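Long-range contacts in carbohydrate oxidase (PDB 3RJA), which oxidises the C1 hydroxyl of mono-, oligo- and polysaccharides to the corresponding lactones, using FAD and reducing molecular oxygen to hydrogen peroxide: residues A10-D15 and A41-T46; N246-D251 and F354-V359; Q314-F319 and Y392-T397. All blocks are in the same frame, centred on the assembly; numbering follows the deposited sequence.

Contact 1 (A10-D15 and A41-T46); sequences AGVPID and AQTQTT. With ABL ((2R,3R,4R,5R)-4,5-dihydroxy-2-(hydroxymethyl)-6-oxopiperidin-3-yl beta-D-glucopyranoside), chain H.
The two flat groups that meet here, the Asp15 carboxylate and the Gln42 amide, cross at about a right angle, their planes 78° apart, so the groups do not stack. The Pro13 ring packs against the backbone carbonyl oxygen of Gln42, with Gln42 O 3.5 Å from Pro13 CB. Gln42 sends its side chain out extended, CG opposite the backbone N (chi1 -167°), and reaches the bound lactam disaccharide, where its CD lies 3.6 Å from C6A of ABL. Asp15 comes to the same sugar from the other segment and sets OD1 2.8 Å from the lactam N5. Between the backbones, the hydrogen bond from Gln42 N to Pro13 O (2.9 Å) is part of the single bridge that pairs Ile14 with Ala41. Beside it, Val12 CG1 rests on Ala41 CB at 3.7 Å. The loop after helix 2-9 is thus laid along strand 39-42, an outer strand of the parallel sheet, and the pair frames a second sugar site; Thr19 and Ile16 also bind the ligand. The Asp25 carboxylate lies close to that of Asp15, and this closeness may raise the pKa of one of the pair.

Contact 2 (N246-D251 and F354-V359); sequences NFRIGD and FYQLDV. With ABL ((2R,3R,4R,5R)-4,5-dihydroxy-2-(hydroxymethyl)-6-oxopiperidin-3-yl beta-D-glucopyranoside), chain G.
Arg248 lays its guanidinium nearly flat on the Gln356 amide, the planes only 17° apart, while the Asp358 carboxylate stands at the guanidinium edge. The setting is an antiparallel pair of strands within the large eight-stranded sheet, and the face bearing Arg248 and Gln356 belongs to the sugar pocket. In the conformer described, one of two for both residues, Arg248 NH2 meets the syn lone pair of Asp358 OD2 at 2.7 Å in a salt bridge; its persistence is therefore uncertain. The Phe354 ring flanks the bound disaccharide, its CE2 3.9 Å from C1 of ABL.

The other face is carried by Ile249, Leu357 and Tyr355. Turned between its backbone N and carbonyl carbon (chi1 67°), the Tyr355 ring passes close by Asp251, with CE2 3.5 Å from Asp251 CB, and takes Ile249 CG2 at its edge. Its hydroxyl is hydrogen-bonded to Tyr341, which also binds the Asp251 carboxylate. A leucine in its place would probably leave Tyr341 without one hydroxyl partner and open a gap beside Asp251.

Ile249 and Leu357 exchange two backbone hydrogen bonds. Farther along, Val359 CG2 sits over the Phe247 ring, 3.9 Å from its centroid and 18° off the normal.

Contact 3 (Q314-F319 and Y392-T397); sequences QPVENF and YDNNQT. With FAD (flavin-adenine dinucleotide), chain B.
Asn318 and Asn394 hold this contact between them, and Tyr392 adds the backbone link. The motif is a type I beta turn, Asp393 to Gln396, which follows strand 384-392 and is bound by residues 316-318 of the segment leading into strand 318-326; here asparagine amides tie a turn to the adjoining strand segment.

Asn318 has the larger share of the buried surface. Its CG stands anti to the backbone N (chi1 179°), which carries the amide outward to the turn, where ND2 gives a nearly straight hydrogen bond to Asp393 O at 3.1 Å. That oxygen lies close to the plane of the amide, yet the donor stands above the carbonyl plane. Gln396 N, closing the turn, reaches Asp393 O from the opposite face, so two donors grip one carbonyl and fix the turn to the strand.

Asn394 answers from the turn. Its ND2 binds Val316 O at 2.9 Å, again from above the carbonyl plane, and passes 3.6 Å from Val316 CG2. The other end of the amide, OD1, receives a water that also donates to Tyr392 O and weakly accepts from Asn318 N, so the water links Asn318 N to Asn394 OD1, which are not directly hydrogen-bonded.

Tyr392 N is hydrogen-bonded to Asn318 O at 2.9 Å, while its ring leads away, and its OH is hydrogen-bonded to Ser402. The strand segment also serves the active centre: Glu317, which touches the bound sugar, is salt-bridged to Arg391, and the Gln314 amide borders the flavin methyl C7M.

Within the turn, Asp393 N donates to Gln396 OE1 at 3.0 Å, on a lone pair in the plane of that carbonyl.

How the contacts relate
From the N terminus, contact 1 closes first: 25 intervening residues, among them helix 20-25, separate its segments, and the loop after helix 2-9 is held to the edge strand 39-42 of the parallel sheet in the FAD-binding part. Contacts 2 and 3 come later and cross, their segments running 246-251, 314-319, 354-359, 392-397. Contact 2 spans 102 intervening residues, contact 3 spans 72. Both reach the eight-stranded sheet: contact 2 joins strands 245-251 and 352-359, and strand 384-392 then links the latter to strand 318-326, whose residues 318 and 319 belong to contact 3. Their nearest atoms are about 6 Å apart. Contacts 1 and 2 occupy opposite sides of the chain's centre.

Contact 1 (A10-D15 and A41-T46)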
# COMPACT_ATOMS: atom_id res chain seq x y z
N ALA A 10 -11.02 -24.92 -20.09
CA ALA A 10 -9.59 -24.89 -19.72
C ALA A 10 -9.31 -25.41 -18.32
O ALA A 10 -8.17 -25.33 -17.84
CB ALA A 10 -9.02 -23.47 -19.89
N GLY A 11 -10.32 -25.96 -17.65
CA GLY A 11 -10.17 -26.44 -16.28
C GLY A 11 -10.05 -25.36 -15.20
O GLY A 11 -9.62 -25.64 -14.08
N VAL A 12 -10.41 -24.11 -15.51
CA VAL A 12 -10.29 -23.02 -14.53
C VAL A 12 -11.54 -22.96 -13.66
O VAL A 12 -12.63 -22.79 -14.18
CB VAL A 12 -10.09 -21.66 -15.22
CG1 VAL A 12 -10.06 -20.54 -14.18
CG2 VAL A 12 -8.82 -21.67 -16.03
N PRO A 13 -11.38 -23.10 -12.32
CA PRO A 13 -12.56 -22.99 -11.44
C PRO A 13 -13.19 -21.60 -11.54
O PRO A 13 -12.49 -20.59 -11.70
CB PRO A 13 -12.01 -23.25 -10.04
CG PRO A 13 -10.67 -23.94 -10.27
CD PRO A 13 -10.15 -23.41 -11.57
N ILE A 14 -14.52 -21.57 -11.54
CA ILE A 14 -15.23 -20.32 -11.66
C ILE A 14 -16.18 -20.19 -10.48
O ILE A 14 -16.61 -21.19 -9.95
CB ILE A 14 -15.96 -20.18 -13.01
CG1 ILE A 14 -16.93 -21.34 -13.27
CG2 ILE A 14 -14.92 -20.05 -14.16
CD1 ILE A 14 -17.90 -21.10 -14.42
N ASP A 15 -16.49 -18.97 -10.05
CA ASP A 15 -17.48 -18.80 -9.00
C ASP A 15 -18.88 -18.81 -9.63
O ASP A 15 -19.07 -18.36 -10.75
CB ASP A 15 -17.27 -17.50 -8.19
CG ASP A 15 -16.07 -17.55 -7.26
OD1 ASP A 15 -15.57 -18.64 -6.89
OD2 ASP A 15 -15.62 -16.45 -6.86
N ALA A 41 -12.83 -16.05 -12.05
CA ALA A 41 -11.95 -17.23 -12.13
C ALA A 41 -11.18 -17.35 -10.81
O ALA A 41 -10.33 -16.50 -10.50
CB ALA A 41 -10.96 -17.09 -13.28
N GLN A 42 -11.51 -18.38 -10.03
CA GLN A 42 -10.89 -18.56 -8.72
C GLN A 42 -9.70 -19.52 -8.92
O GLN A 42 -9.86 -20.76 -8.84
CB GLN A 42 -11.90 -19.14 -7.73
CG GLN A 42 -11.44 -19.08 -6.26
CD GLN A 42 -12.34 -19.89 -5.34
OE1 GLN A 42 -13.26 -19.34 -4.69
NE2 GLN A 42 -12.10 -21.18 -5.28
N THR A 43 -8.54 -18.95 -9.23
CA THR A 43 -7.42 -19.74 -9.75
C THR A 43 -6.67 -20.51 -8.66
O THR A 43 -6.56 -20.03 -7.54
CB THR A 43 -6.40 -18.86 -10.51
OG1 THR A 43 -5.92 -17.80 -9.65
CG2 THR A 43 -7.03 -18.27 -11.78
N GLN A 44 -6.11 -21.65 -9.02
CA GLN A 44 -5.31 -22.45 -8.10
C GLN A 44 -3.84 -22.55 -8.54
O GLN A 44 -2.95 -22.81 -7.73
CB GLN A 44 -5.92 -23.88 -7.95
CG GLN A 44 -7.26 -23.89 -7.21
CD GLN A 44 -7.12 -23.60 -5.70
OE1 GLN A 44 -6.04 -23.75 -5.11
NE2 GLN A 44 -8.22 -23.17 -5.07
N THR A 45 -3.57 -22.35 -9.82
CA THR A 45 -2.22 -22.53 -10.37
C THR A 45 -1.86 -21.41 -11.35
O THR A 45 -2.75 -20.67 -11.82
CB THR A 45 -2.15 -23.82 -11.19
OG1 THR A 45 -2.99 -23.68 -12.36
CG2 THR A 45 -2.58 -25.08 -10.37
N THR A 46 -0.58 -21.33 -11.71
CA THR A 46 -0.12 -20.39 -12.73
C THR A 46 -0.84 -20.64 -14.06
O THR A 46 -1.28 -19.68 -14.73
CB THR A 46 1.41 -20.43 -12.89
OG1 THR A 46 2.01 -20.13 -11.61
CG2 THR A 46 1.91 -19.38 -13.93
C1A ABL H . -17.93 -21.22 -6.27
O1A ABL H . -18.60 -20.16 -6.31
C2A ABL H . -18.54 -22.53 -5.77
O2A ABL H . -19.58 -22.19 -4.86
C3A ABL H . -17.50 -23.36 -5.00
O3A ABL H . -18.09 -24.63 -4.68
C4A ABL H . -16.28 -23.59 -5.85
O1 ABL H . -15.30 -24.36 -5.13
C5A ABL H . -15.66 -22.18 -6.05
N5 ABL H . -16.64 -21.26 -6.65
C6A ABL H . -14.46 -22.26 -7.02
O6A ABL H . -14.71 -23.23 -8.03
C1 ABL H . -14.90 -25.68 -5.56
C2 ABL H . -13.80 -26.20 -4.61
O2 ABL H . -12.67 -25.32 -4.62
C3 ABL H . -13.36 -27.60 -5.01
O3 ABL H . -12.52 -28.09 -3.99
C4 ABL H . -14.60 -28.52 -5.25
O4 ABL H . -14.19 -29.75 -5.83
C5 ABL H . -15.62 -27.84 -6.16
O5 ABL H . -15.97 -26.59 -5.55
C6 ABL H . -16.86 -28.69 -6.49
O6 ABL H . -17.58 -29.16 -5.38

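Contact 2 (N246-D251 and F354-V359)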
# COMPACT_ATOMS: atom_id res chain seq x y z
N ASN A 246 11.31 3.93 13.47
CA ASN A 246 10.26 3.92 12.44
C ASN A 246 9.06 4.57 13.06
O ASN A 246 8.61 4.11 14.13
CB ASN A 246 9.87 2.49 12.02
CG ASN A 246 11.05 1.65 11.60
OD1 ASN A 246 11.28 1.43 10.41
ND2 ASN A 246 11.80 1.16 12.58
N PHE A 247 8.54 5.63 12.46
CA PHE A 247 7.38 6.24 13.12
C PHE A 247 6.52 7.10 12.22
O PHE A 247 6.88 7.40 11.06
CB PHE A 247 7.81 7.01 14.41
CG PHE A 247 8.48 8.36 14.15
CD1 PHE A 247 9.79 8.44 13.70
CD2 PHE A 247 7.79 9.53 14.40
CE1 PHE A 247 10.42 9.70 13.49
CE2 PHE A 247 8.40 10.81 14.19
CZ PHE A 247 9.70 10.88 13.75
N ARG A 248 5.41 7.54 12.81
CA ARG A 248 4.49 8.48 12.17
C ARG A 248 3.75 9.34 13.19
O ARG A 248 3.70 9.00 14.37
CB ARG A 248 3.48 7.74 11.27
CG ARG A 248 2.71 6.55 11.92
CD ARG A 248 1.45 6.23 11.08
NE ARG A 248 0.88 4.90 11.30
CZ ARG A 248 0.89 3.93 10.39
NH1 ARG A 248 0.34 2.75 10.67
NH2 ARG A 248 1.44 4.12 9.19
N ILE A 249 3.18 10.45 12.73
CA ILE A 249 2.19 11.20 13.51
C ILE A 249 0.84 10.73 13.00
O ILE A 249 0.62 10.65 11.78
CB ILE A 249 2.25 12.73 13.29
CG1 ILE A 249 3.63 13.29 13.65
CG2 ILE A 249 1.14 13.46 14.09
CD1 ILE A 249 3.95 14.63 12.95
N GLY A 250 -0.07 10.41 13.92
CA GLY A 250 -1.41 10.00 13.55
C GLY A 250 -2.40 10.67 14.49
O GLY A 250 -2.08 10.91 15.64
N ASP A 251 -3.59 10.99 13.97
CA ASP A 251 -4.70 11.46 14.80
C ASP A 251 -5.97 10.71 14.42
O ASP A 251 -6.47 10.86 13.30
CB ASP A 251 -4.91 12.95 14.61
CG ASP A 251 -5.89 13.55 15.64
OD1 ASP A 251 -6.45 12.81 16.50
OD2 ASP A 251 -6.07 14.79 15.58
N PHE A 354 -9.23 9.96 9.94
CA PHE A 354 -7.87 10.12 10.42
C PHE A 354 -6.92 10.66 9.33
O PHE A 354 -7.24 10.62 8.13
CB PHE A 354 -7.34 8.82 11.05
CG PHE A 354 -7.07 7.72 10.06
CD1 PHE A 354 -5.92 7.73 9.28
CD2 PHE A 354 -7.96 6.63 9.94
CE1 PHE A 354 -5.65 6.69 8.37
CE2 PHE A 354 -7.71 5.58 9.05
CZ PHE A 354 -6.54 5.61 8.26
N TYR A 355 -5.78 11.19 9.76
CA TYR A 355 -4.62 11.34 8.86
C TYR A 355 -3.45 10.59 9.52
O TYR A 355 -3.42 10.39 10.73
CB TYR A 355 -4.24 12.81 8.63
CG TYR A 355 -3.73 13.49 9.89
CD1 TYR A 355 -2.40 13.34 10.28
CD2 TYR A 355 -4.58 14.27 10.69
CE1 TYR A 355 -1.93 13.96 11.42
CE2 TYR A 355 -4.12 14.90 11.84
CZ TYR A 355 -2.79 14.73 12.20
OH TYR A 355 -2.30 15.31 13.33
N GLN A 356 -2.50 10.16 8.70
CA GLN A 356 -1.21 9.65 9.17
C GLN A 356 -0.14 10.38 8.40
O GLN A 356 -0.19 10.45 7.17
CB GLN A 356 -1.09 8.14 8.95
CG GLN A 356 -2.15 7.37 9.71
CD GLN A 356 -2.23 5.92 9.35
OE1 GLN A 356 -2.50 5.06 10.21
NE2 GLN A 356 -2.03 5.62 8.08
N LEU A 357 0.82 10.94 9.14
CA LEU A 357 2.01 11.52 8.56
C LEU A 357 3.20 10.58 8.82
O LEU A 357 3.82 10.63 9.91
CB LEU A 357 2.27 12.92 9.12
CG LEU A 357 1.11 13.95 9.22
CD1 LEU A 357 1.61 15.31 9.75
CD2 LEU A 357 0.38 14.18 7.92
N ASP A 358 3.46 9.74 7.82
CA ASP A 358 4.51 8.73 7.92
C ASP A 358 5.88 9.28 7.54
O ASP A 358 6.04 9.93 6.52
CB ASP A 358 4.18 7.50 7.07
CG ASP A 358 3.14 6.62 7.74
OD1 ASP A 358 1.95 7.00 7.69
OD2 ASP A 358 3.51 5.59 8.36
N VAL A 359 6.87 9.00 8.39
CA VAL A 359 8.25 9.37 8.13
C VAL A 359 8.86 8.37 7.12
O VAL A 359 9.39 7.30 7.48
CB VAL A 359 9.03 9.52 9.45
CG1 VAL A 359 10.52 9.72 9.21
CG2 VAL A 359 8.45 10.70 10.27
C1A ABL G . -3.53 1.98 6.23
O1A ABL G . -2.73 2.09 5.27
C2A ABL G . -3.06 2.25 7.68
O2A ABL G . -1.70 1.83 7.77
C3A ABL G . -3.93 1.55 8.75
O3A ABL G . -3.59 2.15 10.02
C4A ABL G . -5.40 1.83 8.47
O1 ABL G . -6.25 1.23 9.48
C5A ABL G . -5.78 1.22 7.07
N5 ABL G . -4.82 1.64 6.02
C6A ABL G . -7.18 1.68 6.59
O6A ABL G . -7.81 0.75 5.69
C1 ABL G . -6.77 2.06 10.56
C2 ABL G . -8.08 1.46 11.12
O2 ABL G . -9.04 1.38 10.05
C3 ABL G . -8.58 2.33 12.28
O3 ABL G . -9.79 1.81 12.84
C4 ABL G . -7.44 2.47 13.34
O4 ABL G . -7.84 3.25 14.45
C5 ABL G . -6.20 3.08 12.69
O5 ABL G . -5.80 2.22 11.59
C6 ABL G . -5.05 3.29 13.68
O6 ABL G . -4.69 2.14 14.39
O HOH W 1 9.45 5.65 9.68

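Contact 3 (Q314-F319 and Y392-T397)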
# COMPACT_ATOMS: atom_id res chain seq x y z
N GLN A 314 -10.60 -9.25 5.54
CA GLN A 314 -10.98 -8.61 6.80
C GLN A 314 -12.35 -7.95 6.65
O GLN A 314 -12.89 -7.91 5.52
CB GLN A 314 -9.91 -7.68 7.38
CG GLN A 314 -9.12 -6.79 6.44
CD GLN A 314 -8.09 -5.94 7.20
OE1 GLN A 314 -6.87 -6.24 7.26
NE2 GLN A 314 -8.59 -4.86 7.80
N PRO A 315 -12.96 -7.50 7.77
CA PRO A 315 -14.26 -6.84 7.66
C PRO A 315 -14.20 -5.67 6.69
O PRO A 315 -13.17 -4.99 6.60
CB PRO A 315 -14.55 -6.36 9.10
CG PRO A 315 -13.75 -7.36 10.00
CD PRO A 315 -12.52 -7.69 9.17
N VAL A 316 -15.31 -5.42 6.00
CA VAL A 316 -15.35 -4.38 4.97
C VAL A 316 -15.56 -3.06 5.64
O VAL A 316 -15.97 -3.00 6.81
CB VAL A 316 -16.49 -4.63 3.94
CG1 VAL A 316 -16.26 -5.95 3.17
CG2 VAL A 316 -17.87 -4.62 4.64
N GLU A 317 -15.26 -1.99 4.90
CA GLU A 317 -15.44 -0.64 5.39
C GLU A 317 -16.06 0.19 4.28
O GLU A 317 -16.14 -0.24 3.12
CB GLU A 317 -14.09 -0.02 5.84
CG GLU A 317 -13.39 -0.84 6.94
CD GLU A 317 -12.07 -0.22 7.44
OE1 GLU A 317 -11.77 0.97 7.18
OE2 GLU A 317 -11.31 -0.95 8.08
N ASN A 318 -16.48 1.40 4.64
CA ASN A 318 -17.25 2.25 3.74
C ASN A 318 -16.66 3.67 3.77
O ASN A 318 -16.89 4.43 4.73
CB ASN A 318 -18.72 2.24 4.19
CG ASN A 318 -19.61 3.11 3.33
OD1 ASN A 318 -19.35 3.31 2.15
ND2 ASN A 318 -20.66 3.65 3.94
N PHE A 319 -15.90 4.05 2.74
CA PHE A 319 -15.00 5.18 2.96
C PHE A 319 -14.47 5.84 1.70
O PHE A 319 -14.67 5.35 0.57
CB PHE A 319 -13.80 4.71 3.82
CG PHE A 319 -12.84 3.77 3.07
CD1 PHE A 319 -13.08 2.39 3.02
CD2 PHE A 319 -11.72 4.27 2.42
CE1 PHE A 319 -12.20 1.54 2.34
CE2 PHE A 319 -10.83 3.42 1.74
CZ PHE A 319 -11.06 2.08 1.69
N TYR A 392 -17.47 6.21 6.95
CA TYR A 392 -18.83 6.08 7.47
C TYR A 392 -19.12 4.63 7.88
O TYR A 392 -18.35 3.69 7.55
CB TYR A 392 -19.82 6.53 6.41
CG TYR A 392 -19.91 8.03 6.25
CD1 TYR A 392 -18.93 8.74 5.54
CD2 TYR A 392 -20.98 8.76 6.81
CE1 TYR A 392 -19.00 10.11 5.38
CE2 TYR A 392 -21.07 10.14 6.66
CZ TYR A 392 -20.08 10.81 5.96
OH TYR A 392 -20.16 12.16 5.79
N ASP A 393 -20.20 4.44 8.64
CA ASP A 393 -20.61 3.10 9.04
C ASP A 393 -21.08 2.33 7.81
O ASP A 393 -21.50 2.92 6.81
CB ASP A 393 -21.74 3.17 10.07
CG ASP A 393 -21.30 3.76 11.37
OD1 ASP A 393 -20.12 3.57 11.74
OD2 ASP A 393 -22.14 4.42 12.02
N ASN A 394 -21.01 1.01 7.88
CA ASN A 394 -21.40 0.18 6.74
C ASN A 394 -22.89 0.20 6.43
O ASN A 394 -23.27 -0.10 5.31
CB ASN A 394 -20.88 -1.26 6.91
CG ASN A 394 -19.36 -1.32 6.82
OD1 ASN A 394 -18.71 -0.40 6.30
ND2 ASN A 394 -18.77 -2.40 7.36
N ASN A 395 -23.72 0.57 7.40
CA ASN A 395 -25.15 0.78 7.14
C ASN A 395 -25.52 2.22 6.74
O ASN A 395 -26.70 2.59 6.80
CB ASN A 395 -26.03 0.28 8.30
CG ASN A 395 -25.76 1.01 9.62
OD1 ASN A 395 -25.23 2.12 9.64
ND2 ASN A 395 -26.13 0.37 10.74
N GLN A 396 -24.53 3.03 6.34
CA GLN A 396 -24.79 4.38 5.82
C GLN A 396 -24.28 4.51 4.41
O GLN A 396 -23.34 3.82 4.01
CB GLN A 396 -24.07 5.46 6.65
CG GLN A 396 -24.43 5.56 8.11
CD GLN A 396 -23.59 6.59 8.87
OE1 GLN A 396 -22.36 6.45 9.01
NE2 GLN A 396 -24.26 7.61 9.40
N THR A 397 -24.88 5.43 3.67
CA THR A 397 -24.42 5.82 2.35
C THR A 397 -23.35 6.87 2.51
O THR A 397 -23.55 7.81 3.26
CB THR A 397 -25.58 6.40 1.53
OG1 THR A 397 -26.58 5.39 1.39
CG2 THR A 397 -25.15 6.82 0.12
PA FAD B . -6.16 -5.65 -4.72
O1A FAD B . -6.43 -7.12 -4.83
O2A FAD B . -7.39 -4.78 -4.63
O5B FAD B . -5.29 -5.18 -5.98
C5B FAD B . -4.68 -3.89 -5.97
C4B FAD B . -4.14 -3.60 -7.38
O4B FAD B . -3.10 -4.53 -7.69
C3B FAD B . -5.19 -3.75 -8.48
O3B FAD B . -4.85 -2.89 -9.57
C2B FAD B . -4.98 -5.20 -8.91
O2B FAD B . -5.45 -5.54 -10.19
C1B FAD B . -3.46 -5.29 -8.82
N9A FAD B . -3.05 -6.67 -8.61
C8A FAD B . -3.55 -7.59 -7.68
N7A FAD B . -2.86 -8.75 -7.86
C5A FAD B . -1.95 -8.58 -8.83
C6A FAD B . -1.01 -9.45 -9.39
N6A FAD B . -0.89 -10.72 -8.95
N1A FAD B . -0.20 -8.96 -10.40
C2A FAD B . -0.34 -7.65 -10.86
N3A FAD B . -1.30 -6.80 -10.34
C4A FAD B . -2.07 -7.28 -9.32
N1 FAD B . -0.52 0.35 2.38
C2 FAD B . 0.78 0.55 2.83
O2 FAD B . 1.70 0.87 2.05
N3 FAD B . 1.04 0.32 4.18
C4 FAD B . 0.13 -0.19 5.08
O4 FAD B . 0.47 -0.48 6.25
C4X FAD B . -1.27 -0.35 4.57
N5 FAD B . -2.22 -0.82 5.36
C5X FAD B . -3.49 -1.07 4.90
C6 FAD B . -4.47 -1.66 5.74
C7 FAD B . -5.70 -2.04 5.24
C7M FAD B . -6.76 -2.67 6.16
C8 FAD B . -5.93 -1.95 3.85
C8M FAD B . -7.26 -2.38 3.25
C9 FAD B . -5.01 -1.32 3.02
C9A FAD B . -3.77 -0.89 3.52
N10 FAD B . -2.75 -0.37 2.68
C10 FAD B . -1.52 -0.00 3.20
C1' FAD B . -3.05 -0.15 1.23
C2' FAD B . -2.56 -1.33 0.40
O2' FAD B . -1.14 -1.28 0.30
C3' FAD B . -3.13 -1.26 -1.00
O3' FAD B . -4.54 -1.14 -0.94
C4' FAD B . -2.71 -2.51 -1.79
O4' FAD B . -2.70 -2.20 -3.15
C5' FAD B . -3.62 -3.70 -1.50
O5' FAD B . -3.18 -4.82 -2.23
P FAD B . -4.24 -6.02 -2.52
O1P FAD B . -3.55 -7.16 -3.22
O2P FAD B . -4.92 -6.43 -1.21
O3P FAD B . -5.29 -5.23 -3.43
O HOH W 2 -17.10 1.27 7.59